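Local coordinates for protein alkaline serine protease (PDB 1Y9Z) that probably hydrolyses peptide bonds as a cold-adapted, subtilisin-like alkaline serine protease with several disulfides and bound calcium and sodium ions, at residues H386-A391 / E430-P435. Sequence-based numbering, arbitrary orientation.
Sequences HPECSA and ESCTGP
C389 and C432 are joined by a disulfide that ties the C-terminal tail of this subtilisin-like protease, just past helix 421-430, to the loop between helices 368-385 and 391-401. In each half-cystine the sulfur lies beside the backbone N, anti to the carbonyl carbon, and the bridge turns through a chi3 of -86°, close to the 90° an unstrained S-S bond prefers. Both cysteines belong to type I beta turns, H386 to C389 and S431 to G434; the second also holds an ST turn, in which S431 OG accepts from T433 N at 3.1 Å. Around the bridge, the C389 side chain rests against L428 of helix 421-430, while C432 also touches Q393 of helix 391-401.

E388 lies alongside on the exposed flank. With chi1 at 71°, CG sits between the backbone N and the carbonyl carbon and passes C432 SG at 3.9 Å. A bend at chi2 carries the carboxylate back to H386, with E388 OE1 still 4.1 Å from C432 SG, a contact and not a bond. The imidazole is held at both nitrogens, NE2 by D429 of helix 421-430 and ND1 by the glutamate. In the latter bond, H386 ND1 donates over 3.2 Å, in a bent bond, to the syn lone pair of E388 OE1, an oxygen lying 16° out of the imidazole plane.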
# COMPACT_ATOMS: atom_id res chain seq x y z
N HIS A 386 -12.72 21.74 6.40
CA HIS A 386 -14.12 22.13 6.28
C HIS A 386 -15.04 21.13 6.98
O HIS A 386 -15.83 20.45 6.33
CB HIS A 386 -14.50 22.24 4.81
CG HIS A 386 -13.76 23.30 4.07
ND1 HIS A 386 -14.00 24.64 4.25
CD2 HIS A 386 -12.75 23.22 3.16
CE1 HIS A 386 -13.18 25.35 3.49
NE2 HIS A 386 -12.41 24.51 2.82
N PRO A 387 -14.95 21.04 8.31
CA PRO A 387 -15.77 20.11 9.09
C PRO A 387 -17.27 20.40 9.03
O PRO A 387 -18.08 19.58 9.48
CB PRO A 387 -15.20 20.26 10.50
CG PRO A 387 -14.77 21.69 10.53
CD PRO A 387 -14.08 21.84 9.19
N GLU A 388 -17.64 21.55 8.48
CA GLU A 388 -19.05 21.90 8.39
C GLU A 388 -19.74 21.16 7.24
O GLU A 388 -20.96 21.02 7.23
CB GLU A 388 -19.23 23.42 8.21
CG GLU A 388 -18.80 23.97 6.85
CD GLU A 388 -17.31 24.16 6.71
OE1 GLU A 388 -16.86 24.59 5.62
OE2 GLU A 388 -16.57 23.90 7.69
N CYS A 389 -18.95 20.68 6.28
CA CYS A 389 -19.51 19.96 5.15
C CYS A 389 -19.87 18.52 5.55
O CYS A 389 -19.29 17.98 6.49
CB CYS A 389 -18.51 19.94 3.99
SG CYS A 389 -17.96 21.58 3.41
N SER A 390 -20.81 17.92 4.84
CA SER A 390 -21.25 16.56 5.15
C SER A 390 -20.38 15.51 4.47
O SER A 390 -19.60 15.81 3.57
CB SER A 390 -22.70 16.35 4.72
OG SER A 390 -22.80 16.31 3.31
N ALA A 391 -20.55 14.26 4.89
CA ALA A 391 -19.80 13.15 4.32
C ALA A 391 -20.05 13.05 2.82
O ALA A 391 -19.12 12.88 2.03
CB ALA A 391 -20.19 11.85 5.01
N GLU A 430 -14.21 26.79 -1.90
CA GLU A 430 -15.21 27.62 -2.56
C GLU A 430 -16.53 27.50 -1.80
O GLU A 430 -17.16 28.50 -1.47
CB GLU A 430 -15.40 27.18 -4.01
CG GLU A 430 -14.15 27.34 -4.87
CD GLU A 430 -13.67 28.77 -4.94
OE1 GLU A 430 -14.45 29.63 -5.41
OE2 GLU A 430 -12.52 29.04 -4.53
N SER A 431 -16.92 26.26 -1.52
CA SER A 431 -18.14 25.97 -0.78
C SER A 431 -18.22 24.46 -0.60
O SER A 431 -17.44 23.72 -1.20
CB SER A 431 -19.38 26.45 -1.54
OG SER A 431 -19.68 25.58 -2.62
N CYS A 432 -19.16 24.00 0.23
CA CYS A 432 -19.30 22.57 0.46
C CYS A 432 -19.76 21.84 -0.80
O CYS A 432 -19.75 20.61 -0.84
CB CYS A 432 -20.30 22.30 1.60
SG CYS A 432 -19.67 22.68 3.27
N THR A 433 -20.14 22.59 -1.82
CA THR A 433 -20.57 21.99 -3.08
C THR A 433 -19.68 22.43 -4.24
O THR A 433 -20.04 22.27 -5.40
CB THR A 433 -22.04 22.37 -3.42
OG1 THR A 433 -22.19 23.79 -3.42
CG2 THR A 433 -22.99 21.76 -2.40
N GLY A 434 -18.51 22.98 -3.91
CA GLY A 434 -17.58 23.41 -4.93
C GLY A 434 -17.85 24.82 -5.43
O GLY A 434 -18.65 25.55 -4.86
N PRO A 435 -17.17 25.24 -6.52
CA PRO A 435 -17.37 26.58 -7.06
C PRO A 435 -18.76 26.78 -7.67
O PRO A 435 -19.46 25.77 -7.88
CB PRO A 435 -16.26 26.70 -8.10
CG PRO A 435 -16.13 25.29 -8.60
CD PRO A 435 -16.18 24.49 -7.31